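Long-range contacts in RTX toxin RtxA (PDB 6IMP), which is an alpha/beta-hydrolase-fold domain of a MARTX toxin, thought to act as a hydrolase and to contribute to virulence: residues R78-Y83 against A132-G137; D186-A191 against K244-E249; P208-A213 against G235-E240. All blocks are in the same frame, centred on the assembly; numbering follows the deposited sequence.

Interaction 1. Residues R78-Y83 against A132-G137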
ATOM      1  N   ARG A  78       7.585  -6.998 -14.440  1.00 79.43           N
ATOM      2  CA  ARG A  78       7.451  -7.916 -13.308  1.00 78.58           C
ATOM      3  C   ARG A  78       7.434  -7.225 -11.940  1.00 74.56           C
ATOM      4  O   ARG A  78       7.965  -6.122 -11.766  1.00 66.17           O
ATOM      5  CB  ARG A  78       8.465  -9.060 -13.384  1.00 81.19           C
ATOM      6  CG  ARG A  78       9.918  -8.691 -13.186  1.00 86.63           C
ATOM      7  CD  ARG A  78      10.820  -9.782 -13.747  1.00 82.82           C
ATOM      8  NE  ARG A  78      12.229  -9.482 -13.529  1.00 91.08           N
ATOM      9  CZ  ARG A  78      12.933  -8.594 -14.232  1.00 91.30           C
ATOM     10  NH1 ARG A  78      14.217  -8.402 -13.960  1.00 91.01           N
ATOM     11  NH2 ARG A  78      12.369  -7.912 -15.221  1.00 95.80           N
ATOM     12  N   LEU A  79       6.715  -7.859 -11.017  1.00 74.15           N
ATOM     13  CA  LEU A  79       6.418  -7.297  -9.701  1.00 77.37           C
ATOM     14  C   LEU A  79       6.936  -8.245  -8.629  1.00 78.26           C
ATOM     15  O   LEU A  79       6.409  -9.347  -8.446  1.00 76.69           O
ATOM     16  CB  LEU A  79       4.909  -7.116  -9.516  1.00 77.78           C
ATOM     17  CG  LEU A  79       4.182  -6.157 -10.458  1.00 76.20           C
ATOM     18  CD1 LEU A  79       2.669  -6.302 -10.314  1.00 73.25           C
ATOM     19  CD2 LEU A  79       4.609  -4.718 -10.203  1.00 75.32           C
ATOM     20  N   THR A  80       7.949  -7.803  -7.898  1.00 73.31           N
ATOM     21  CA  THR A  80       8.735  -8.713  -7.083  1.00 74.27           C
ATOM     22  C   THR A  80       8.535  -8.471  -5.595  1.00 74.68           C
ATOM     23  O   THR A  80       8.483  -7.330  -5.138  1.00 73.26           O
ATOM     24  CB  THR A  80      10.211  -8.554  -7.405  1.00 69.69           C
ATOM     25  OG1 THR A  80      10.602  -7.207  -7.136  1.00 67.94           O
ATOM     26  CG2 THR A  80      10.456  -8.872  -8.858  1.00 72.52           C
ATOM     27  N   GLY A  81       8.403  -9.561  -4.852  1.00 81.17           N
ATOM     28  CA  GLY A  81       8.601  -9.538  -3.405  1.00 85.52           C
ATOM     29  C   GLY A  81       8.417 -10.906  -2.779  1.00 83.48           C
ATOM     30  O   GLY A  81       8.783 -11.925  -3.367  1.00 82.58           O
ATOM     31  N   TYR A  82       7.850 -10.931  -1.578  1.00 84.14           N
ATOM     32  CA  TYR A  82       7.650 -12.185  -0.857  1.00 77.62           C
ATOM     33  C   TYR A  82       6.191 -12.416  -0.492  1.00 78.39           C
ATOM     34  O   TYR A  82       5.374 -11.487  -0.431  1.00 66.56           O
ATOM     35  CB  TYR A  82       8.517 -12.244   0.398  1.00 66.02           C
ATOM     36  CG  TYR A  82       9.992 -12.024   0.144  1.00 68.46           C
ATOM     37  CD1 TYR A  82      10.477 -10.767  -0.178  1.00 65.20           C
ATOM     38  CD2 TYR A  82      10.909 -13.066   0.268  1.00 72.96           C
ATOM     39  CE1 TYR A  82      11.827 -10.551  -0.394  1.00 70.29           C
ATOM     40  CE2 TYR A  82      12.268 -12.859   0.069  1.00 72.45           C
ATOM     41  CZ  TYR A  82      12.726 -11.602  -0.269  1.00 72.60           C
ATOM     42  OH  TYR A  82      14.084 -11.386  -0.483  1.00 70.89           O
ATOM     43  N   TYR A  83       5.874 -13.691  -0.320  1.00 84.57           N
ATOM     44  CA  TYR A  83       4.696 -14.122   0.400  1.00 80.66           C
ATOM     45  C   TYR A  83       5.165 -14.678   1.728  1.00 82.63           C
ATOM     46  O   TYR A  83       5.850 -15.693   1.755  1.00 84.80           O
ATOM     47  CB  TYR A  83       3.990 -15.213  -0.389  1.00 76.26           C
ATOM     48  CG  TYR A  83       2.647 -15.573   0.161  1.00 74.55           C
ATOM     49  CD1 TYR A  83       1.513 -14.884  -0.235  1.00 76.71           C
ATOM     50  CD2 TYR A  83       2.502 -16.607   1.076  1.00 74.24           C
ATOM     51  CE1 TYR A  83       0.262 -15.208   0.265  1.00 81.04           C
ATOM     52  CE2 TYR A  83       1.258 -16.946   1.580  1.00 78.00           C
ATOM     53  CZ  TYR A  83       0.137 -16.245   1.171  1.00 81.36           C
ATOM     54  OH  TYR A  83      -1.106 -16.569   1.671  1.00 82.39           O
ATOM     55  N   ALA A 132       3.382  -9.338   0.226  1.00 67.44           N
ATOM     56  CA  ALA A 132       4.181  -8.112   0.268  1.00 72.49           C
ATOM     57  C   ALA A 132       5.001  -7.919  -1.001  1.00 71.07           C
ATOM     58  O   ALA A 132       6.166  -8.345  -1.079  1.00 60.88           O
ATOM     59  CB  ALA A 132       5.088  -8.122   1.481  1.00 75.79           C
ATOM     60  N   VAL A 133       4.394  -7.221  -1.960  1.00 72.04           N
ATOM     61  CA  VAL A 133       4.928  -7.073  -3.317  1.00 72.17           C
ATOM     62  C   VAL A 133       5.132  -5.601  -3.667  1.00 67.12           C
ATOM     63  O   VAL A 133       4.261  -4.758  -3.416  1.00 66.06           O
ATOM     64  CB  VAL A 133       3.978  -7.713  -4.337  1.00 75.60           C
ATOM     65  CG1 VAL A 133       4.457  -7.485  -5.760  1.00 77.67           C
ATOM     66  CG2 VAL A 133       3.860  -9.197  -4.050  1.00 76.94           C
ATOM     67  N   ASN A 134       6.301  -5.302  -4.228  1.00 64.80           N
ATOM     68  CA  ASN A 134       6.600  -3.966  -4.744  1.00 64.61           C
ATOM     69  C   ASN A 134       5.711  -3.595  -5.931  1.00 65.38           C
ATOM     70  O   ASN A 134       5.593  -4.337  -6.901  1.00 64.75           O
ATOM     71  CB  ASN A 134       8.053  -3.886  -5.209  1.00 62.23           C
ATOM     72  CG  ASN A 134       9.028  -3.746  -4.073  1.00 59.14           C
ATOM     73  OD1 ASN A 134       9.001  -2.771  -3.328  1.00 64.40           O
ATOM     74  ND2 ASN A 134       9.924  -4.705  -3.955  1.00 61.38           N
ATOM     75  N   LEU A 135       5.165  -2.394  -5.876  1.00 67.29           N
ATOM     76  CA  LEU A 135       4.585  -1.745  -7.043  1.00 65.02           C
ATOM     77  C   LEU A 135       5.680  -1.461  -8.061  1.00 65.02           C
ATOM     78  O   LEU A 135       6.867  -1.428  -7.709  1.00 63.25           O
ATOM     79  CB  LEU A 135       3.946  -0.435  -6.622  1.00 65.97           C
ATOM     80  CG  LEU A 135       2.924  -0.593  -5.499  1.00 67.93           C
ATOM     81  CD1 LEU A 135       2.705   0.722  -4.774  1.00 69.40           C
ATOM     82  CD2 LEU A 135       1.627  -1.136  -6.074  1.00 71.78           C
ATOM     83  N   ARG A 136       5.296  -1.230  -9.312  1.00 59.80           N
ATOM     84  CA  ARG A 136       6.280  -0.879 -10.339  1.00 62.64           C
ATOM     85  C   ARG A 136       7.215   0.245  -9.875  1.00 59.70           C
ATOM     86  O   ARG A 136       6.764   1.255  -9.337  1.00 59.92           O
ATOM     87  CB  ARG A 136       5.600  -0.449 -11.629  1.00 65.02           C
ATOM     88  CG  ARG A 136       4.900   0.890 -11.538  1.00 65.60           C
ATOM     89  CD  ARG A 136       4.151   1.172 -12.810  1.00 67.90           C
ATOM     90  NE  ARG A 136       3.019   0.273 -12.978  1.00 64.96           N
ATOM     91  CZ  ARG A 136       2.281   0.208 -14.078  1.00 63.49           C
ATOM     92  NH1 ARG A 136       1.269  -0.645 -14.144  1.00 64.96           N
ATOM     93  NH2 ARG A 136       2.530   1.024 -15.099  1.00 64.99           N
ATOM     94  N   GLY A 137       8.514   0.049 -10.084  1.00 60.49           N
ATOM     95  CA  GLY A 137       9.518   1.086  -9.822  1.00 67.17           C
ATOM     96  C   GLY A 137      10.078   1.032  -8.415  1.00 70.40           C
ATOM     97  O   GLY A 137      10.975   1.808  -8.063  1.00 62.69           O
TER
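Tyr-82 and Ala-132 form an antiparallel hydrogen-bonded pair, joining strand 78-84 to strand 129-133 in the central sheet of the alpha/beta hydrolase fold, where an antiparallel strand near one edge meets the parallel core. Tyr-82 N-H donates a hydrogen bond to Ala-132 O (3.1 Å), and Ala-132 N returns a bond to Tyr-82 O (3.0 Å). At the neighbouring non-hydrogen-bonded pair, Gly-81 faces Val-133; having no side chain, the glycine lets the strands come close, with Gly-81 CA 4.4 Å from Val-133 CA. Leu-79 suits the buried face with Val-133: its CB lies 3.8 Å from Val-133 CG1, and its CD2 reaches the backbone beyond, near Asn-134 O (3.5 Å). On the other face, Tyr-82 and Ala-132 pack against helix 112-124.

Asn-134 continues the contact where strand 129-133 ends. With CG beside its own backbone N (chi1 -78°), the amide folds back so that Thr-80 O is gripped twice from opposite faces of its carbonyl plane, by Asn-134 N at 3.1 Å and more bent by Asn-134 ND2 at 3.2 Å (139°). In the outer shell, an amide that can donate and accept at once is put to full use: OD1 receives the backbone N-H of Ala-112 while ND2 also bonds Glu-113, fixing its rotation at the start of helix 112-124. Ser-141 OG bonds both Thr-80 N and Asn-134 O, bridging the two segments.

Interaction 2. Residues D186-A191 against K244-E249; sequences DLARYA and KGLPKE
The guanidinium of Arg-189 meets Lys-244 at an edge, not over a face: the carbonyl oxygen lies only 19° out of the guanidinium plane, and Arg-189 NH1 bonds Lys-244 O at 3.1 Å. NH1 has a second acceptor in Lys-241 O, while NH2 faces Asp-186 OD2 in a loose salt bridge of 3.6 Å, one helical turn back. Partners on two nitrogens thus fix how the flat group is turned. A bend at chi3 (73°) in an otherwise extended chain carries it there, a span that suits arginine's length and many N-H groups. Both carbonyls come from the last turn of the short helix 239-243 and the residue after it, and may favour the positive charge.

In the alpha/beta hydrolase fold, helix 180-192 follows the turn expected to be the nucleophile elbow, and here its Ala-188 and Arg-189 side meets the loop leading into strand 252-256. Gly-245, at a phi of 103°, turns that loop in a conformation glycine adopts readily. Leu-246 follows, buried, and sends CD1 to the helix backbone, 3.5 Å from Ala-188 O and 4.2 Å from Ala-188 CB. The small alanine lets the leucine branch approach the helix, whereas the aliphatic chain of Lys-244 leads its amine away from it.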
ATOM      1  N   ASP A 186      -8.738   2.074  -3.967  1.00 71.77           N
ATOM      2  CA  ASP A 186      -9.133   1.733  -5.345  1.00 77.07           C
ATOM      3  C   ASP A 186      -9.264   0.212  -5.549  1.00 69.22           C
ATOM      4  O   ASP A 186     -10.219  -0.252  -6.182  1.00 65.96           O
ATOM      5  CB  ASP A 186      -8.182   2.336  -6.388  1.00 82.31           C
ATOM      6  CG  ASP A 186      -8.836   2.479  -7.777  1.00 93.05           C
ATOM      7  OD1 ASP A 186      -9.695   1.646  -8.151  1.00105.50           O
ATOM      8  OD2 ASP A 186      -8.494   3.441  -8.496  1.00 93.57           O
ATOM      9  N   LEU A 187      -8.334  -0.558  -4.999  1.00 72.02           N
ATOM     10  CA  LEU A 187      -8.452  -2.010  -5.068  1.00 75.45           C
ATOM     11  C   LEU A 187      -9.763  -2.441  -4.418  1.00 80.71           C
ATOM     12  O   LEU A 187     -10.567  -3.146  -5.024  1.00 81.00           O
ATOM     13  CB  LEU A 187      -7.275  -2.705  -4.388  1.00 72.80           C
ATOM     14  CG  LEU A 187      -7.222  -4.226  -4.600  1.00 78.23           C
ATOM     15  CD1 LEU A 187      -7.056  -4.579  -6.067  1.00 85.06           C
ATOM     16  CD2 LEU A 187      -6.085  -4.840  -3.804  1.00 82.01           C
ATOM     17  N   ALA A 188     -10.005  -1.964  -3.205  1.00 85.86           N
ATOM     18  CA  ALA A 188     -11.203  -2.358  -2.475  1.00 87.05           C
ATOM     19  C   ALA A 188     -12.437  -2.163  -3.358  1.00 81.96           C
ATOM     20  O   ALA A 188     -13.295  -3.037  -3.436  1.00 72.21           O
ATOM     21  CB  ALA A 188     -11.331  -1.567  -1.180  1.00 86.01           C
ATOM     22  N   ARG A 189     -12.479  -1.032  -4.064  1.00 79.48           N
ATOM     23  CA  ARG A 189     -13.584  -0.709  -4.969  1.00 86.30           C
ATOM     24  C   ARG A 189     -13.684  -1.752  -6.069  1.00 89.48           C
ATOM     25  O   ARG A 189     -14.678  -2.485  -6.158  1.00 93.30           O
ATOM     26  CB  ARG A 189     -13.392   0.685  -5.584  1.00 80.15           C
ATOM     27  CG  ARG A 189     -14.428   1.065  -6.629  1.00 74.04           C
ATOM     28  CD  ARG A 189     -14.476   2.572  -6.830  1.00 72.17           C
ATOM     29  NE  ARG A 189     -13.315   3.080  -7.569  1.00 72.62           N
ATOM     30  CZ  ARG A 189     -12.924   4.358  -7.596  1.00 67.75           C
ATOM     31  NH1 ARG A 189     -13.572   5.288  -6.902  1.00 67.32           N
ATOM     32  NH2 ARG A 189     -11.853   4.706  -8.295  1.00 69.79           N
ATOM     33  N   TYR A 190     -12.624  -1.853  -6.862  1.00 76.27           N
ATOM     34  CA  TYR A 190     -12.585  -2.799  -7.962  1.00 79.87           C
ATOM     35  C   TYR A 190     -13.020  -4.223  -7.551  1.00 83.19           C
ATOM     36  O   TYR A 190     -13.711  -4.889  -8.313  1.00 88.20           O
ATOM     37  CB  TYR A 190     -11.194  -2.808  -8.613  1.00 76.93           C
ATOM     38  CG  TYR A 190     -10.860  -4.071  -9.368  1.00 70.25           C
ATOM     39  CD1 TYR A 190     -10.285  -5.141  -8.719  1.00 78.69           C
ATOM     40  CD2 TYR A 190     -11.116  -4.190 -10.722  1.00 74.99           C
ATOM     41  CE1 TYR A 190      -9.965  -6.308  -9.395  1.00 92.54           C
ATOM     42  CE2 TYR A 190     -10.814  -5.359 -11.409  1.00 80.36           C
ATOM     43  CZ  TYR A 190     -10.232  -6.414 -10.738  1.00 85.62           C
ATOM     44  OH  TYR A 190      -9.911  -7.584 -11.390  1.00 93.47           O
ATOM     45  N   ALA A 191     -12.645  -4.669  -6.354  1.00 91.87           N
ATOM     46  CA  ALA A 191     -12.902  -6.064  -5.944  1.00 93.46           C
ATOM     47  C   ALA A 191     -14.381  -6.331  -5.699  1.00 94.14           C
ATOM     48  O   ALA A 191     -14.902  -7.378  -6.087  1.00 85.15           O
ATOM     49  CB  ALA A 191     -12.099  -6.422  -4.709  1.00 93.46           C
ATOM     50  N   LYS A 244     -15.350   6.005  -3.755  1.00 94.49           N
ATOM     51  CA  LYS A 244     -16.704   6.213  -4.289  1.00 86.38           C
ATOM     52  C   LYS A 244     -17.150   5.021  -5.103  1.00 79.13           C
ATOM     53  O   LYS A 244     -16.554   4.711  -6.119  1.00 74.73           O
ATOM     54  CB  LYS A 244     -16.758   7.450  -5.183  1.00 89.56           C
ATOM     55  CG  LYS A 244     -16.650   8.764  -4.435  1.00105.02           C
ATOM     56  CD  LYS A 244     -16.918   9.962  -5.344  1.00112.59           C
ATOM     57  CE  LYS A 244     -18.409  10.209  -5.558  1.00113.28           C
ATOM     58  NZ  LYS A 244     -18.762  11.651  -5.398  1.00114.55           N
ATOM     59  N   GLY A 245     -18.212   4.365  -4.656  1.00 76.15           N
ATOM     60  CA  GLY A 245     -18.769   3.236  -5.377  1.00 78.62           C
ATOM     61  C   GLY A 245     -18.362   1.961  -4.698  1.00 89.12           C
ATOM     62  O   GLY A 245     -18.700   0.860  -5.154  1.00 93.59           O
ATOM     63  N   LEU A 246     -17.605   2.106  -3.612  1.00 96.95           N
ATOM     64  CA  LEU A 246     -17.493   1.046  -2.641  1.00 93.66           C
ATOM     65  C   LEU A 246     -18.825   0.953  -1.909  1.00 97.44           C
ATOM     66  O   LEU A 246     -19.377   1.988  -1.507  1.00 91.03           O
ATOM     67  CB  LEU A 246     -16.365   1.313  -1.645  1.00 81.23           C
ATOM     68  CG  LEU A 246     -16.037   0.099  -0.776  1.00 82.87           C
ATOM     69  CD1 LEU A 246     -15.425  -1.030  -1.597  1.00 87.67           C
ATOM     70  CD2 LEU A 246     -15.104   0.501   0.354  1.00 88.60           C
ATOM     71  N   PRO A 247     -19.375  -0.276  -1.783  1.00 97.14           N
ATOM     72  CA  PRO A 247     -20.444  -0.537  -0.825  1.00 95.47           C
ATOM     73  C   PRO A 247     -20.144   0.076   0.547  1.00103.99           C
ATOM     74  O   PRO A 247     -19.158  -0.297   1.189  1.00111.71           O
ATOM     75  CB  PRO A 247     -20.478  -2.080  -0.743  1.00 93.71           C
ATOM     76  CG  PRO A 247     -19.446  -2.584  -1.713  1.00 91.55           C
ATOM     77  CD  PRO A 247     -19.138  -1.452  -2.635  1.00 91.54           C
ATOM     78  N   LYS A 248     -20.997   0.997   0.992  1.00105.62           N
ATOM     79  CA  LYS A 248     -20.697   1.835   2.161  1.00103.58           C
ATOM     80  C   LYS A 248     -20.807   1.088   3.498  1.00106.66           C
ATOM     81  O   LYS A 248     -20.465   1.629   4.548  1.00115.83           O
ATOM     82  CB  LYS A 248     -21.590   3.071   2.161  1.00 97.89           C
ATOM     83  CG  LYS A 248     -21.400   3.948   0.931  1.00 96.20           C
ATOM     84  CD  LYS A 248     -21.876   5.375   1.165  1.00 98.11           C
ATOM     85  CE  LYS A 248     -22.464   5.988  -0.099  1.00109.35           C
ATOM     86  NZ  LYS A 248     -22.354   7.475  -0.119  1.00107.62           N
ATOM     87  N   GLU A 249     -21.228  -0.171   3.430  1.00108.36           N
ATOM     88  CA  GLU A 249     -21.211  -1.082   4.582  1.00111.43           C
ATOM     89  C   GLU A 249     -19.915  -1.896   4.664  1.00110.64           C
ATOM     90  O   GLU A 249     -19.858  -2.894   5.381  1.00108.37           O
ATOM     91  CB  GLU A 249     -22.426  -2.044   4.563  1.00119.67           C
ATOM     92  CG  GLU A 249     -23.039  -2.331   3.196  1.00128.62           C
ATOM     93  CD  GLU A 249     -23.979  -1.224   2.733  1.00140.89           C
ATOM     94  OE1 GLU A 249     -25.010  -0.996   3.407  1.00150.39           O
ATOM     95  OE2 GLU A 249     -23.678  -0.573   1.705  1.00125.15           O
TER

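Interaction 3. Residues P208-A213 against G235-E240; sequences PSMTKA and GQFSVE
Two backbone hydrogen bonds join Pro-208 to Val-239 and Met-210 to Gln-236, and they run in opposite directions. Val-239 N donates to Pro-208 O (2.9 Å), and Met-210 N to Gln-236 O (3.2 Å), both nearly straight. Ser-209 and Ser-238 are the N-cap residues of helix 210-216 and the short, weakly bonded helix 239-243, so each donor is the first N-H after a cap, and each segment supplies a carbonyl to the other's helix start.

Weaker CA-H...O contacts lie between them: Ser-238 CA to Pro-208 O at 3.3 Å and Ser-209 CA to Phe-237 O at 3.2 Å.

Among side-chain polar groups, serine suits the cap at Ser-238, whose OG, anti to its own N (chi1 165°), accepts from Lys-241 N in the first turn. Ser-209 OG and Thr-211 OG1 form a hydrogen-bonded hydroxyl pair (3.0 Å) in which either could donate.

The apolar contact is Met-210 beside Phe-237, the two chains pointing the same way; bends at chi2 and chi3 bring the flexible thioether's CE to Phe-237 CD2 (3.5 Å). Val-239 CG2 adds a touch on Pro-208 CA (3.7 Å).

Both segments belong to the connection, in sequence, from strand 200-204 to strand 252-256, where many alpha/beta hydrolases carry a lid. Pro-208 and Val-239 pack on Leu-268 of helix 260-274, Phe-237 rests on Pro-182 of helix 180-192, and Met-210 and Phe-237 touch helix 31-41.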
ATOM      1  N   PRO A 208      -4.213  10.979   2.468  1.00 72.30           N
ATOM      2  CA  PRO A 208      -5.607  11.157   2.090  1.00 68.81           C
ATOM      3  C   PRO A 208      -5.733  11.660   0.687  1.00 68.36           C
ATOM      4  O   PRO A 208      -6.752  11.457   0.044  1.00 70.47           O
ATOM      5  CB  PRO A 208      -6.080  12.227   3.050  1.00 75.73           C
ATOM      6  CG  PRO A 208      -4.877  13.092   3.219  1.00 80.90           C
ATOM      7  CD  PRO A 208      -3.726  12.115   3.283  1.00 77.35           C
ATOM      8  N   SER A 209      -4.686  12.340   0.246  1.00 79.31           N
ATOM      9  CA  SER A 209      -4.566  12.884  -1.087  1.00 77.90           C
ATOM     10  C   SER A 209      -3.092  13.241  -1.205  1.00 66.35           C
ATOM     11  O   SER A 209      -2.440  13.549  -0.215  1.00 76.72           O
ATOM     12  CB  SER A 209      -5.461  14.124  -1.259  1.00 76.10           C
ATOM     13  OG  SER A 209      -4.829  15.303  -0.784  1.00 79.16           O
ATOM     14  N   MET A 210      -2.560  13.194  -2.399  1.00 62.89           N
ATOM     15  CA  MET A 210      -1.181  13.592  -2.593  1.00 65.32           C
ATOM     16  C   MET A 210      -0.945  15.065  -2.278  1.00 72.64           C
ATOM     17  O   MET A 210       0.125  15.438  -1.797  1.00 69.73           O
ATOM     18  CB  MET A 210      -0.781  13.309  -4.019  1.00 62.92           C
ATOM     19  CG  MET A 210       0.607  13.800  -4.368  1.00 64.88           C
ATOM     20  SD  MET A 210       1.843  12.796  -3.564  1.00 63.26           S
ATOM     21  CE  MET A 210       1.678  11.299  -4.528  1.00 63.59           C
ATOM     22  N   THR A 211      -1.936  15.902  -2.569  1.00 84.47           N
ATOM     23  CA  THR A 211      -1.792  17.353  -2.391  1.00 90.64           C
ATOM     24  C   THR A 211      -1.605  17.636  -0.894  1.00 86.19           C
ATOM     25  O   THR A 211      -0.654  18.307  -0.474  1.00 72.62           O
ATOM     26  CB  THR A 211      -3.024  18.116  -2.938  1.00 93.15           C
ATOM     27  OG1 THR A 211      -4.160  17.891  -2.093  1.00100.56           O
ATOM     28  CG2 THR A 211      -3.367  17.657  -4.359  1.00 91.73           C
ATOM     29  N   LYS A 212      -2.465  17.005  -0.102  1.00 84.53           N
ATOM     30  CA  LYS A 212      -2.473  17.153   1.346  1.00 81.37           C
ATOM     31  C   LYS A 212      -1.269  16.478   1.993  1.00 76.51           C
ATOM     32  O   LYS A 212      -0.829  16.873   3.072  1.00 81.51           O
ATOM     33  CB  LYS A 212      -3.784  16.607   1.910  1.00 83.81           C
ATOM     34  CG  LYS A 212      -4.969  17.501   1.553  1.00 97.00           C
ATOM     35  CD  LYS A 212      -6.317  16.878   1.894  1.00105.67           C
ATOM     36  CE  LYS A 212      -7.195  17.818   2.718  1.00108.15           C
ATOM     37  NZ  LYS A 212      -7.834  17.101   3.862  1.00106.09           N
ATOM     38  N   ALA A 213      -0.720  15.482   1.313  1.00 66.98           N
ATOM     39  CA  ALA A 213       0.540  14.890   1.717  1.00 63.23           C
ATOM     40  C   ALA A 213       1.719  15.802   1.403  1.00 64.13           C
ATOM     41  O   ALA A 213       2.641  15.922   2.209  1.00 67.84           O
ATOM     42  CB  ALA A 213       0.721  13.545   1.039  1.00 66.16           C
ATOM     43  N   GLY A 235      -6.817  15.541  -7.045  1.00 74.21           N
ATOM     44  CA  GLY A 235      -7.494  14.345  -7.580  1.00 80.48           C
ATOM     45  C   GLY A 235      -6.614  13.109  -7.740  1.00 81.22           C
ATOM     46  O   GLY A 235      -7.087  12.055  -8.180  1.00 89.56           O
ATOM     47  N   GLN A 236      -5.333  13.236  -7.402  1.00 79.59           N
ATOM     48  CA  GLN A 236      -4.415  12.106  -7.421  1.00 79.55           C
ATOM     49  C   GLN A 236      -4.292  11.465  -6.034  1.00 81.34           C
ATOM     50  O   GLN A 236      -4.009  12.144  -5.026  1.00 69.07           O
ATOM     51  CB  GLN A 236      -3.042  12.537  -7.933  1.00 78.55           C
ATOM     52  CG  GLN A 236      -3.091  13.172  -9.313  1.00 86.45           C
ATOM     53  CD  GLN A 236      -1.855  12.894 -10.157  1.00 89.27           C
ATOM     54  OE1 GLN A 236      -1.283  13.811 -10.741  1.00 95.54           O
ATOM     55  NE2 GLN A 236      -1.466  11.620 -10.262  1.00 82.79           N
ATOM     56  N   PHE A 237      -4.510  10.150  -5.993  1.00 78.37           N
ATOM     57  CA  PHE A 237      -4.444   9.376  -4.754  1.00 75.50           C
ATOM     58  C   PHE A 237      -5.352   9.957  -3.661  1.00 75.90           C
ATOM     59  O   PHE A 237      -4.967  10.001  -2.489  1.00 74.46           O
ATOM     60  CB  PHE A 237      -3.004   9.308  -4.220  1.00 75.76           C
ATOM     61  CG  PHE A 237      -1.999   8.752  -5.191  1.00 65.26           C
ATOM     62  CD1 PHE A 237      -1.887   7.382  -5.390  1.00 65.37           C
ATOM     63  CD2 PHE A 237      -1.101   9.592  -5.831  1.00 62.63           C
ATOM     64  CE1 PHE A 237      -0.935   6.866  -6.255  1.00 62.95           C
ATOM     65  CE2 PHE A 237      -0.142   9.085  -6.693  1.00 63.95           C
ATOM     66  CZ  PHE A 237      -0.050   7.718  -6.897  1.00 63.33           C
ATOM     67  N   SER A 238      -6.549  10.404  -4.044  1.00 77.40           N
ATOM     68  CA  SER A 238      -7.559  10.804  -3.064  1.00 78.71           C
ATOM     69  C   SER A 238      -8.290   9.560  -2.549  1.00 79.85           C
ATOM     70  O   SER A 238      -8.867   8.804  -3.336  1.00 62.76           O
ATOM     71  CB  SER A 238      -8.556  11.790  -3.674  1.00 86.08           C
ATOM     72  OG  SER A 238      -9.712  11.924  -2.857  1.00 95.79           O
ATOM     73  N   VAL A 239      -8.241   9.346  -1.230  1.00 80.67           N
ATOM     74  CA  VAL A 239      -8.927   8.203  -0.591  1.00 83.97           C
ATOM     75  C   VAL A 239     -10.433   8.274  -0.846  1.00 83.50           C
ATOM     76  O   VAL A 239     -11.058   7.286  -1.232  1.00 70.80           O
ATOM     77  CB  VAL A 239      -8.694   8.179   0.941  1.00 83.51           C
ATOM     78  CG1 VAL A 239      -9.556   7.115   1.610  1.00 81.36           C
ATOM     79  CG2 VAL A 239      -7.230   7.938   1.260  1.00 79.82           C
ATOM     80  N   GLU A 240     -10.990   9.453  -0.567  1.00 89.22           N
ATOM     81  CA  GLU A 240     -12.393   9.798  -0.845  1.00 94.09           C
ATOM     82  C   GLU A 240     -12.808   9.420  -2.273  1.00 94.24           C
ATOM     83  O   GLU A 240     -13.735   8.615  -2.473  1.00 84.91           O
ATOM     84  CB  GLU A 240     -12.592  11.309  -0.628  1.00 97.35           C
ATOM     85  CG  GLU A 240     -13.906  11.708   0.031  1.00101.76           C
ATOM     86  CD  GLU A 240     -13.918  13.169   0.467  1.00104.50           C
ATOM     87  OE1 GLU A 240     -12.843  13.693   0.850  1.00105.73           O
ATOM     88  OE2 GLU A 240     -15.002  13.794   0.432  1.00 99.91           O
TER

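From the N terminus, interaction 1 closes first: residues 78-83 are met again by 132-137 after strand 101-105 and helix 112-124 have passed, fastening the antiparallel edge of the sheet to its parallel part. The chain then runs through helix 147-164 to helix 180-192, where 186-191 opens interaction 2. Before that loop closes at 244-249, interaction 3 opens and shuts inside it, with 208-213 meeting 235-240 and helix 224-232 in the loop between them. Interaction 1 therefore stands in series with the other two and lies across the chain's centre from interaction 3. The nested pair, with centres about 16 Å apart, lies at the two ends of helix 239-243, ahead of strand 252-256.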